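Local coordinates for protein glycosyl hydrolase, family 38 (Enterococcus faecalis, PDB 5KBP) that probably hydrolyses alpha-mannosidic linkages in glycans, as a bacterial member of glycoside hydrolase family 38, at residues N594-S598 with P599-S603; E529-E533 with F534-K538; A768-Q771 with G772-F776; K307-N310 with T311-R315. One frame throughout, in Å; residues are numbered along the deposited sequence.

Contact 1: residues N594-S598 with P599-S603; sequences NKENS and PVKAS
A classic beta bulge sets this hairpin apart: Lys595 and Glu596 both face Ser603 across antiparallel strands 591-597 and 601-613. Lys595 N gives Ser603 O a bond of 3.0 Å, while Glu596 N adds only weak ones to the same carbonyl and to Ser603 OG. In return Ser603 N donates to Glu596 O at 3.0 Å. With chi1 of 67° the Ser603 hydroxyl sits between its own backbone N and carbonyl carbon, turned to the glutamate, and donates to Glu596 OE1 at 3.2 Å on the anti side of the carboxylate. Glu596 OE2 stays 4.2 Å from Lys601 NZ, opposite charges beyond salt-bridge range. At the turn, Ser598 OG donates to Lys601 O at 2.7 Å, in the carbonyl plane and on a lone pair, and weakly accepts from Val600 N. On the face bearing Asn597 and Ala602, Asn597 OD1 rests 3.9 Å from Ala602 CB and takes its hydrogen bond from Ala523 N. Ser598 OG thus ties the turn to the backbone at Lys601 O, while at the bulge Ser603 OG holds the Glu596 carboxylate; the nearby lysine would, if anything, favour a charged Glu596.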
loop_
_atom_site.group_PDB
_atom_site.type_symbol
_atom_site.label_atom_id
_atom_site.label_comp_id
_atom_site.label_asym_id
_atom_site.label_seq_id
_atom_site.Cartn_x
_atom_site.Cartn_y
_atom_site.Cartn_z
ATOM N N ASN A 594 -0.068 -2.078 -41.080
ATOM C CA ASN A 594 0.973 -1.070 -40.936
ATOM C C ASN A 594 0.383 0.173 -40.280
ATOM O O ASN A 594 -0.556 0.777 -40.810
ATOM C CB ASN A 594 1.583 -0.727 -42.294
ATOM C CG ASN A 594 2.620 0.377 -42.206
ATOM O OD1 ASN A 594 2.385 1.502 -42.649
ATOM N ND2 ASN A 594 3.772 0.064 -41.625
ATOM N N LYS A 595 0.931 0.550 -39.126
ATOM C CA LYS A 595 0.449 1.691 -38.354
ATOM C C LYS A 595 1.207 2.973 -38.673
ATOM O O LYS A 595 0.591 4.015 -38.914
ATOM C CB LYS A 595 0.543 1.386 -36.853
ATOM C CG LYS A 595 -0.388 0.281 -36.382
ATOM C CD LYS A 595 -1.843 0.673 -36.569
ATOM C CE LYS A 595 -2.779 -0.429 -36.108
ATOM N NZ LYS A 595 -4.209 -0.052 -36.287
ATOM N N GLU A 596 2.535 2.919 -38.673
ATOM C CA GLU A 596 3.363 4.071 -38.992
ATOM C C GLU A 596 4.322 3.715 -40.117
ATOM O O GLU A 596 4.782 2.576 -40.226
ATOM C CB GLU A 596 4.151 4.552 -37.766
ATOM C CG GLU A 596 3.290 5.152 -36.664
ATOM C CD GLU A 596 4.038 5.292 -35.352
ATOM O OE1 GLU A 596 4.146 4.288 -34.618
ATOM O OE2 GLU A 596 4.523 6.405 -35.057
ATOM N N ASN A 597 4.616 4.704 -40.958
ATOM C CA ASN A 597 5.575 4.522 -42.044
ATOM C C ASN A 597 6.174 5.875 -42.393
ATOM O O ASN A 597 5.456 6.784 -42.818
ATOM C CB ASN A 597 4.914 3.890 -43.271
ATOM C CG ASN A 597 5.928 3.407 -44.293
ATOM O OD1 ASN A 597 7.129 3.365 -44.021
ATOM N ND2 ASN A 597 5.447 3.034 -45.473
ATOM N N SER A 598 7.483 5.998 -42.213
ATOM C CA SER A 598 8.197 7.240 -42.474
ATOM C C SER A 598 9.626 6.880 -42.851
ATOM O O SER A 598 10.050 5.733 -42.686
ATOM C CB SER A 598 8.169 8.166 -41.251
ATOM O OG SER A 598 9.001 7.669 -40.217
ATOM N N PRO A 599 10.389 7.843 -43.380
ATOM C CA PRO A 599 11.801 7.554 -43.685
ATOM C C PRO A 599 12.639 7.205 -42.466
ATOM O O PRO A 599 13.738 6.660 -42.630
ATOM C CB PRO A 599 12.288 8.852 -44.345
ATOM C CG PRO A 599 11.061 9.453 -44.927
ATOM C CD PRO A 599 9.957 9.125 -43.963
ATOM N N VAL A 600 12.166 7.491 -41.255
ATOM C CA VAL A 600 12.950 7.262 -40.047
ATOM C C VAL A 600 12.330 6.238 -39.109
ATOM O O VAL A 600 13.025 5.761 -38.199
ATOM C CB VAL A 600 13.205 8.580 -39.283
ATOM C CG1 VAL A 600 13.916 9.585 -40.174
ATOM C CG2 VAL A 600 11.897 9.150 -38.757
ATOM N N LYS A 601 11.061 5.875 -39.285
ATOM C CA LYS A 601 10.407 4.983 -38.340
ATOM C C LYS A 601 9.182 4.356 -38.991
ATOM O O LYS A 601 8.421 5.039 -39.680
ATOM C CB LYS A 601 10.007 5.735 -37.063
ATOM C CG LYS A 601 9.290 4.888 -36.027
ATOM C CD LYS A 601 8.914 5.721 -34.814
ATOM C CE LYS A 601 8.153 4.899 -33.789
ATOM N NZ LYS A 601 7.799 5.711 -32.593
ATOM N N ALA A 602 9.006 3.056 -38.763
ATOM C CA ALA A 602 7.850 2.325 -39.258
ATOM C C ALA A 602 7.481 1.250 -38.246
ATOM O O ALA A 602 8.351 0.673 -37.590
ATOM C CB ALA A 602 8.119 1.696 -40.629
ATOM N N SER A 603 6.180 0.990 -38.123
ATOM C CA SER A 603 5.681 0.015 -37.166
ATOM C C SER A 603 4.526 -0.767 -37.774
ATOM O O SER A 603 3.731 -0.231 -38.551
ATOM C CB SER A 603 5.220 0.681 -35.861
ATOM O OG SER A 603 4.072 1.483 -36.078
#

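Contact 2: residues E529-E533 with F534-K538; sequences EMENE and FIQVK
Asn532 OD1 takes two backbone N-H groups further along the turn, Phe534 N and Ile535 N. The bond from Ile535 N, 2.9 Å long, is almost straight at 178° and runs nearly along the C=O axis of the side-chain amide; Phe534 N, also 2.9 Å from Asn532 OD1, comes from well above the amide plane. Chi1 of 49° swings this amide back over the turn, where Asn532 ND2 is satisfied by Ile653 O. Asn532 N in turn donates to Ile535 O at 3.1 Å, and Asn532 O accepts from Lys550 NZ, which also makes a long, weak ion pair with Glu531 OE2. Beyond the turn, Met530 and Val537 form the hydrogen-bonded pair of a beta hairpin, strands 529-531 and 535-539, in a large antiparallel sheet of the C-terminal region. Val537 N reaches Met530 O at 2.6 Å and Met530 N reaches Val537 O at 2.9 Å. Their side chains lie alongside each other, Met530 CE near Val537 CG1, on the face that packs against Met652 and Leu659. On the other face Glu529 OE1 is bonded to Thr527 OG1, while Glu529 OE2 receives a weak bond from Gln536 NE2, the carboxylate and amide planes 82° apart. Glu529 CG touches Lys538 CD there. At the turn, Glu533 CG stands over the centre of the Phe534 ring in a CH-pi contact, 3.5 Å from the centroid.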
loop_
_atom_site.group_PDB
_atom_site.type_symbol
_atom_site.label_atom_id
_atom_site.label_comp_id
_atom_site.label_asym_id
_atom_site.label_seq_id
_atom_site.Cartn_x
_atom_site.Cartn_y
_atom_site.Cartn_z
ATOM N N GLU A 529 6.438 -5.652 -45.149
ATOM C CA GLU A 529 7.887 -5.718 -45.056
ATOM C C GLU A 529 8.460 -4.394 -44.572
ATOM O O GLU A 529 7.913 -3.321 -44.845
ATOM C CB GLU A 529 8.517 -6.089 -46.408
ATOM C CG GLU A 529 8.345 -7.549 -46.786
ATOM C CD GLU A 529 8.910 -7.876 -48.154
ATOM O OE1 GLU A 529 8.564 -7.172 -49.127
ATOM O OE2 GLU A 529 9.704 -8.836 -48.254
ATOM N N MET A 530 9.565 -4.491 -43.837
ATOM C CA MET A 530 10.372 -3.350 -43.434
ATOM C C MET A 530 11.832 -3.665 -43.719
ATOM O O MET A 530 12.234 -4.831 -43.773
ATOM C CB MET A 530 10.213 -3.021 -41.944
ATOM C CG MET A 530 8.803 -2.720 -41.496
ATOM S SD MET A 530 8.720 -2.390 -39.725
ATOM C CE MET A 530 9.348 -3.930 -39.060
ATOM N N GLU A 531 12.631 -2.614 -43.895
ATOM C CA GLU A 531 14.069 -2.800 -44.031
ATOM C C GLU A 531 14.771 -1.460 -43.871
ATOM O O GLU A 531 14.227 -0.411 -44.229
ATOM C CB GLU A 531 14.440 -3.435 -45.380
ATOM C CG GLU A 531 14.274 -2.529 -46.586
ATOM C CD GLU A 531 14.562 -3.248 -47.889
ATOM O OE1 GLU A 531 13.673 -3.979 -48.375
ATOM O OE2 GLU A 531 15.683 -3.096 -48.419
ATOM N N ASN A 532 15.978 -1.515 -43.311
ATOM C CA ASN A 532 16.878 -0.370 -43.283
ATOM C C ASN A 532 18.242 -0.799 -43.806
ATOM O O ASN A 532 18.329 -1.632 -44.713
ATOM C CB ASN A 532 16.986 0.213 -41.869
ATOM C CG ASN A 532 17.258 -0.844 -40.814
ATOM O OD1 ASN A 532 17.693 -1.953 -41.121
ATOM N ND2 ASN A 532 16.998 -0.502 -39.556
ATOM N N GLU A 533 19.311 -0.249 -43.242
ATOM C CA GLU A 533 20.660 -0.595 -43.666
ATOM C C GLU A 533 21.243 -1.766 -42.888
ATOM O O GLU A 533 22.378 -2.169 -43.163
ATOM C CB GLU A 533 21.576 0.626 -43.538
ATOM C CG GLU A 533 21.699 1.154 -42.123
ATOM C CD GLU A 533 22.424 2.483 -42.056
ATOM O OE1 GLU A 533 21.746 3.532 -42.064
ATOM O OE2 GLU A 533 23.671 2.477 -42.004
ATOM N N PHE A 534 20.501 -2.325 -41.935
ATOM C CA PHE A 534 20.985 -3.437 -41.126
ATOM C C PHE A 534 20.178 -4.709 -41.327
ATOM O O PHE A 534 20.760 -5.781 -41.528
ATOM C CB PHE A 534 20.973 -3.060 -39.638
ATOM C CG PHE A 534 21.591 -1.727 -39.338
ATOM C CD1 PHE A 534 22.966 -1.561 -39.366
ATOM C CD2 PHE A 534 20.795 -0.643 -39.009
ATOM C CE1 PHE A 534 23.534 -0.333 -39.082
ATOM C CE2 PHE A 534 21.356 0.585 -38.722
ATOM C CZ PHE A 534 22.728 0.741 -38.759
ATOM N N ILE A 535 18.849 -4.624 -41.272
ATOM C CA ILE A 535 17.988 -5.798 -41.289
ATOM C C ILE A 535 16.907 -5.630 -42.346
ATOM O O ILE A 535 16.513 -4.513 -42.692
ATOM C CB ILE A 535 17.350 -6.053 -39.904
ATOM C CG1 ILE A 535 16.548 -4.830 -39.454
ATOM C CG2 ILE A 535 18.417 -6.401 -38.878
ATOM C CD1 ILE A 535 15.914 -4.983 -38.089
ATOM N N GLN A 536 16.425 -6.761 -42.858
ATOM C CA GLN A 536 15.300 -6.808 -43.785
ATOM C C GLN A 536 14.233 -7.701 -43.168
ATOM O O GLN A 536 14.470 -8.893 -42.949
ATOM C CB GLN A 536 15.735 -7.333 -45.156
ATOM C CG GLN A 536 14.802 -6.963 -46.305
ATOM C CD GLN A 536 13.571 -7.845 -46.381
ATOM O OE1 GLN A 536 13.548 -8.948 -45.836
ATOM N NE2 GLN A 536 12.539 -7.362 -47.061
ATOM N N VAL A 537 13.067 -7.128 -42.885
ATOM C CA VAL A 537 12.032 -7.788 -42.098
ATOM C C VAL A 537 10.851 -8.126 -42.997
ATOM O O VAL A 537 10.335 -7.257 -43.710
ATOM C CB VAL A 537 11.586 -6.912 -40.915
ATOM C CG1 VAL A 537 10.444 -7.577 -40.156
ATOM C CG2 VAL A 537 12.763 -6.637 -39.996
ATOM N N LYS A 538 10.430 -9.388 -42.962
ATOM C CA LYS A 538 9.202 -9.842 -43.597
ATOM C C LYS A 538 8.284 -10.403 -42.522
ATOM O O LYS A 538 8.717 -11.207 -41.691
ATOM C CB LYS A 538 9.483 -10.902 -44.668
ATOM C CG LYS A 538 8.249 -11.672 -45.145
ATOM C CD LYS A 538 7.215 -10.757 -45.788
ATOM C CE LYS A 538 5.980 -11.527 -46.238
ATOM N NZ LYS A 538 6.297 -12.521 -47.300
#

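Contact 3: residues A768-Q771 with G772-F776; sequences AQCQ and GEYTF
Van der Waals contact between Cys770 and Tyr774 carries this corner, where a loop leads into strand 772-783. Tyr774 folds back over the preceding turn: its CB points to the loop, and with chi1 of -76° CG stands beside its own backbone N, and the ring is sent toward Cys770. The phenol end does the touching. Tyr774 OH approaches Cys770 CB to 3.3 Å, and Tyr774 CZ lies 3.8 Å from the same carbon; the sulfur stands farther back, Cys770 SG being 4.0 Å from Tyr774 OH. Ile751 and, from helix 304-332, Tyr305 pack on both side chains.

Among contacts with the backbone, Cys770 O comes to 3.1 Å from Tyr774 CE1, meeting the ring obliquely, whereas Gln771 C is near the ring plane, at its edge.

Within the loop the side chain of Gln771 makes a hydrogen bond. Its chain bends to bring the amide back, and Gln771 NE2 donates to Gln769 O at 3.2 Å with an angle of 157°. The acceptor lies close to the plane of the Gln771 amide, but the donor stands above the carbonyl plane of Gln769. Gln771 NE2 also bonds to Ile669 O, and Gln769 OE1 accepts from Asp671 N, so both glutamines fasten the loop to the segment after strand 659-667.

Backbone conformation completes the corner. Cys770 has a left-handed helical conformation, and Gly772 adopts phi 128°, a backbone shape in which a CB would collide with Gln771 O, and which glycine takes readily.

Strand 772-783 then pairs with strand 659-667, making this the loop entry to an inner strand of a large antiparallel sheet in the C-terminal half.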
loop_
_atom_site.group_PDB
_atom_site.type_symbol
_atom_site.label_atom_id
_atom_site.label_comp_id
_atom_site.label_asym_id
_atom_site.label_seq_id
_atom_site.Cartn_x
_atom_site.Cartn_y
_atom_site.Cartn_z
ATOM N N ALA A 768 -2.306 -14.600 -8.126
ATOM C CA ALA A 768 -1.142 -15.088 -8.853
ATOM C C ALA A 768 -1.491 -15.552 -10.260
ATOM O O ALA A 768 -0.581 -15.849 -11.042
ATOM C CB ALA A 768 -0.478 -16.230 -8.083
ATOM N N GLN A 769 -2.782 -15.628 -10.596
ATOM C CA GLN A 769 -3.201 -15.952 -11.953
ATOM C C GLN A 769 -2.998 -14.792 -12.918
ATOM O O GLN A 769 -3.188 -14.979 -14.125
ATOM C CB GLN A 769 -4.670 -16.384 -11.963
ATOM C CG GLN A 769 -4.967 -17.641 -11.156
ATOM C CD GLN A 769 -4.490 -18.913 -11.834
ATOM O OE1 GLN A 769 -3.893 -18.874 -12.907
ATOM N NE2 GLN A 769 -4.760 -20.052 -11.207
ATOM N N CYS A 770 -2.643 -13.609 -12.415
ATOM C CA CYS A 770 -2.252 -12.467 -13.241
ATOM C C CYS A 770 -3.321 -12.126 -14.277
ATOM O O CYS A 770 -3.051 -12.016 -15.475
ATOM C CB CYS A 770 -0.903 -12.723 -13.914
ATOM S SG CYS A 770 0.454 -13.017 -12.764
ATOM N N GLN A 771 -4.551 -11.958 -13.805
ATOM C CA GLN A 771 -5.652 -11.605 -14.685
ATOM C C GLN A 771 -5.644 -10.108 -14.974
ATOM O O GLN A 771 -5.406 -9.291 -14.081
ATOM C CB GLN A 771 -6.990 -12.006 -14.061
ATOM C CG GLN A 771 -7.116 -13.487 -13.717
ATOM C CD GLN A 771 -7.228 -14.372 -14.945
ATOM O OE1 GLN A 771 -8.326 -14.634 -15.438
ATOM N NE2 GLN A 771 -6.091 -14.846 -15.440
ATOM N N GLY A 772 -5.901 -9.752 -16.233
ATOM C CA GLY A 772 -6.073 -8.367 -16.604
ATOM C C GLY A 772 -5.187 -7.986 -17.770
ATOM O O GLY A 772 -4.650 -8.845 -18.479
ATOM N N GLU A 773 -5.040 -6.676 -17.960
ATOM C CA GLU A 773 -4.268 -6.132 -19.069
ATOM C C GLU A 773 -2.777 -6.172 -18.761
ATOM O O GLU A 773 -2.347 -5.855 -17.648
ATOM C CB GLU A 773 -4.698 -4.692 -19.353
ATOM C CG GLU A 773 -6.161 -4.524 -19.738
ATOM C CD GLU A 773 -6.375 -4.529 -21.239
ATOM O OE1 GLU A 773 -7.506 -4.823 -21.681
ATOM O OE2 GLU A 773 -5.410 -4.239 -21.977
ATOM N N TYR A 774 -1.985 -6.557 -19.761
ATOM C CA TYR A 774 -0.539 -6.633 -19.617
ATOM C C TYR A 774 0.129 -6.194 -20.910
ATOM O O TYR A 774 -0.388 -6.425 -22.005
ATOM C CB TYR A 774 -0.075 -8.050 -19.249
ATOM C CG TYR A 774 -0.329 -8.416 -17.806
ATOM C CD1 TYR A 774 -1.540 -8.969 -17.411
ATOM C CD2 TYR A 774 0.641 -8.201 -16.835
ATOM C CE1 TYR A 774 -1.776 -9.299 -16.091
ATOM C CE2 TYR A 774 0.414 -8.530 -15.512
ATOM C CZ TYR A 774 -0.795 -9.078 -15.147
ATOM O OH TYR A 774 -1.024 -9.406 -13.829
ATOM N N THR A 775 1.287 -5.554 -20.768
ATOM C CA THR A 775 2.093 -5.110 -21.900
ATOM C C THR A 775 3.530 -5.546 -21.664
ATOM O O THR A 775 4.144 -5.150 -20.669
ATOM C CB THR A 775 2.020 -3.591 -22.079
ATOM O OG1 THR A 775 0.664 -3.200 -22.324
ATOM C CG2 THR A 775 2.893 -3.152 -23.245
ATOM N N PHE A 776 4.062 -6.356 -22.576
ATOM C CA PHE A 776 5.415 -6.887 -22.473
ATOM C C PHE A 776 6.296 -6.201 -23.508
ATOM O O PHE A 776 6.002 -6.244 -24.707
ATOM C CB PHE A 776 5.424 -8.401 -22.676
ATOM C CG PHE A 776 4.368 -9.121 -21.888
ATOM C CD1 PHE A 776 4.529 -9.345 -20.533
ATOM C CD2 PHE A 776 3.211 -9.571 -22.504
ATOM C CE1 PHE A 776 3.555 -10.003 -19.803
ATOM C CE2 PHE A 776 2.235 -10.232 -21.782
ATOM C CZ PHE A 776 2.408 -10.448 -20.429
#

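Contact 4: residues K307-N310 with T311-R315; sequences KQWN and TKVQR. With SO4 (sulfate ion), chain F.
Lys307 O is gripped twice by Thr311, whose N and OG1 donate to it at 3.0 and 3.1 Å from opposite faces of the carbonyl plane. The Lys307 side chain leads away, its NZ bonded to the carbonyls of Thr299, Ala302 and Ile356. Gln308 O accepts from Lys312 N in the next helical bond, and Trp309 O accepts from Val313 N. Trp309 pairs with Lys312: the ammonium lies over one face of the indole in a cation-pi contact, NZ 3.3 Å from the centroid of the six-membered ring and 8° off its normal. The Lys312 chain starts out extended and bends at chi3 (60°), bringing CE over the same ring. Lys312 NZ also donates to sulfate O4 at 3.1 Å, so the cation is shared between indole and anion; the sulfate probably came from the crystallisation liquor. At the indole edge Val313 CG2 lies 4.1 Å from Trp309 CE3. Asn310 O accepts from Gln314 N, and the two amides cross with planes 39° apart, each with its own partners: Asn310 OD1 with His351 NE2, Gln314 OE1 with Ser99 N and Ser102 OG. Side chains meeting beside consecutive i to i+4 backbone bonds are the pattern of an alpha-helix, here helix 304-332 of the alpha-mannosidase middle domain.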
loop_
_atom_site.group_PDB
_atom_site.type_symbol
_atom_site.label_atom_id
_atom_site.label_comp_id
_atom_site.label_asym_id
_atom_site.label_seq_id
_atom_site.Cartn_x
_atom_site.Cartn_y
_atom_site.Cartn_z
ATOM N N LYS A 307 7.897 -7.952 -11.477
ATOM C CA LYS A 307 9.194 -7.803 -12.127
ATOM C C LYS A 307 9.208 -6.601 -13.061
ATOM O O LYS A 307 10.233 -5.921 -13.192
ATOM C CB LYS A 307 9.553 -9.078 -12.893
ATOM C CG LYS A 307 10.151 -10.194 -12.043
ATOM C CD LYS A 307 9.113 -10.887 -11.181
ATOM C CE LYS A 307 9.704 -12.113 -10.510
ATOM N NZ LYS A 307 8.719 -12.777 -9.614
ATOM N N GLN A 308 8.083 -6.325 -13.724
ATOM C CA GLN A 308 8.010 -5.165 -14.605
ATOM C C GLN A 308 8.109 -3.868 -13.812
ATOM O O GLN A 308 8.837 -2.946 -14.198
ATOM C CB GLN A 308 6.717 -5.205 -15.419
ATOM C CG GLN A 308 6.679 -6.312 -16.458
ATOM C CD GLN A 308 5.388 -6.328 -17.253
ATOM O OE1 GLN A 308 4.310 -6.079 -16.715
ATOM N NE2 GLN A 308 5.494 -6.617 -18.543
ATOM N N TRP A 309 7.381 -3.778 -12.697
ATOM C CA TRP A 309 7.462 -2.588 -11.858
ATOM C C TRP A 309 8.850 -2.433 -11.251
ATOM O O TRP A 309 9.364 -1.314 -11.139
ATOM C CB TRP A 309 6.398 -2.644 -10.761
ATOM C CG TRP A 309 5.113 -1.993 -11.153
ATOM C CD1 TRP A 309 4.054 -2.582 -11.776
ATOM C CD2 TRP A 309 4.753 -0.623 -10.954
ATOM N NE1 TRP A 309 3.054 -1.662 -11.977
ATOM C CE2 TRP A 309 3.458 -0.451 -11.480
ATOM C CE3 TRP A 309 5.399 0.476 -10.379
ATOM C CZ2 TRP A 309 2.798 0.775 -11.450
ATOM C CZ3 TRP A 309 4.743 1.691 -10.351
ATOM C CH2 TRP A 309 3.456 1.832 -10.883
ATOM N N ASN A 310 9.471 -3.544 -10.852
ATOM C CA ASN A 310 10.808 -3.469 -10.274
ATOM C C ASN A 310 11.811 -2.934 -11.290
ATOM O O ASN A 310 12.636 -2.072 -10.969
ATOM C CB ASN A 310 11.239 -4.842 -9.762
ATOM C CG ASN A 310 12.479 -4.773 -8.895
ATOM O OD1 ASN A 310 12.730 -3.767 -8.231
ATOM N ND2 ASN A 310 13.264 -5.844 -8.900
ATOM N N THR A 311 11.749 -3.435 -12.525
ATOM C CA THR A 311 12.603 -2.908 -13.585
ATOM C C THR A 311 12.354 -1.420 -13.799
ATOM O O THR A 311 13.300 -0.641 -13.960
ATOM C CB THR A 311 12.372 -3.683 -14.885
ATOM O OG1 THR A 311 12.805 -5.039 -14.722
ATOM C CG2 THR A 311 13.141 -3.049 -16.036
ATOM N N LYS A 312 11.084 -1.005 -13.784
ATOM C CA LYS A 312 10.755 0.393 -14.048
ATOM C C LYS A 312 11.280 1.305 -12.946
ATOM O O LYS A 312 11.896 2.341 -13.223
ATOM C CB LYS A 312 9.242 0.550 -14.207
ATOM C CG LYS A 312 8.785 1.992 -14.342
ATOM C CD LYS A 312 7.312 2.082 -14.710
ATOM C CE LYS A 312 6.436 1.426 -13.656
ATOM N NZ LYS A 312 4.990 1.527 -14.001
ATOM N N VAL A 313 11.045 0.937 -11.684
ATOM C CA VAL A 313 11.465 1.783 -10.570
ATOM C C VAL A 313 12.986 1.830 -10.473
ATOM O O VAL A 313 13.569 2.872 -10.147
ATOM C CB VAL A 313 10.825 1.289 -9.259
ATOM C CG1 VAL A 313 11.307 2.119 -8.075
ATOM C CG2 VAL A 313 9.309 1.338 -9.360
ATOM N N GLN A 314 13.654 0.711 -10.760
ATOM C CA GLN A 314 15.111 0.676 -10.681
ATOM C C GLN A 314 15.742 1.582 -11.733
ATOM O O GLN A 314 16.667 2.345 -11.432
ATOM C CB GLN A 314 15.609 -0.762 -10.830
ATOM C CG GLN A 314 15.405 -1.617 -9.589
ATOM C CD GLN A 314 15.677 -3.085 -9.845
ATOM O OE1 GLN A 314 16.110 -3.813 -8.952
ATOM N NE2 GLN A 314 15.417 -3.529 -11.069
ATOM N N ARG A 315 15.254 1.513 -12.974
ATOM C CA ARG A 315 15.742 2.422 -14.007
ATOM C C ARG A 315 15.435 3.872 -13.658
ATOM O O ARG A 315 16.234 4.770 -13.948
ATOM C CB ARG A 315 15.128 2.060 -15.359
ATOM C CG ARG A 315 15.451 0.653 -15.829
ATOM C CD ARG A 315 16.931 0.491 -16.110
ATOM N NE ARG A 315 17.400 -0.856 -15.801
ATOM C CZ ARG A 315 17.908 -1.218 -14.628
ATOM N NH1 ARG A 315 18.308 -2.468 -14.431
ATOM N NH2 ARG A 315 18.017 -0.330 -13.648
HETATM S S SO4 F . 5.155 5.657 -14.806
HETATM O O1 SO4 F . 4.737 6.488 -13.682
HETATM O O2 SO4 F . 5.018 6.412 -16.048
HETATM O O3 SO4 F . 6.550 5.267 -14.630
HETATM O O4 SO4 F . 4.319 4.462 -14.868
#

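Overall arrangement
Along the chain contact 4 comes first, followed by contacts 2, 1 and 3. Contacts 1 and 2 are neighbouring hairpins with centres about 12 Å apart, both in the C-terminal beta region but in different antiparallel sheets; they touch where Ala602 O meets Met530 SD at 3.8 Å. Contact 3 shares the nine-stranded sheet with contact 1, which holds its outer strand 591-597, though their centres are about 29 Å apart. Contact 4, on helix 304-332 near the chain's centre, lies about 16 Å from contact 3 between centres. Here helix 304-332 of the middle domain packs against strand 772-783 of the C-terminal beta region: Gln308 NE2 bonds weakly to Thr775 O, and Phe776 also touches Gln308.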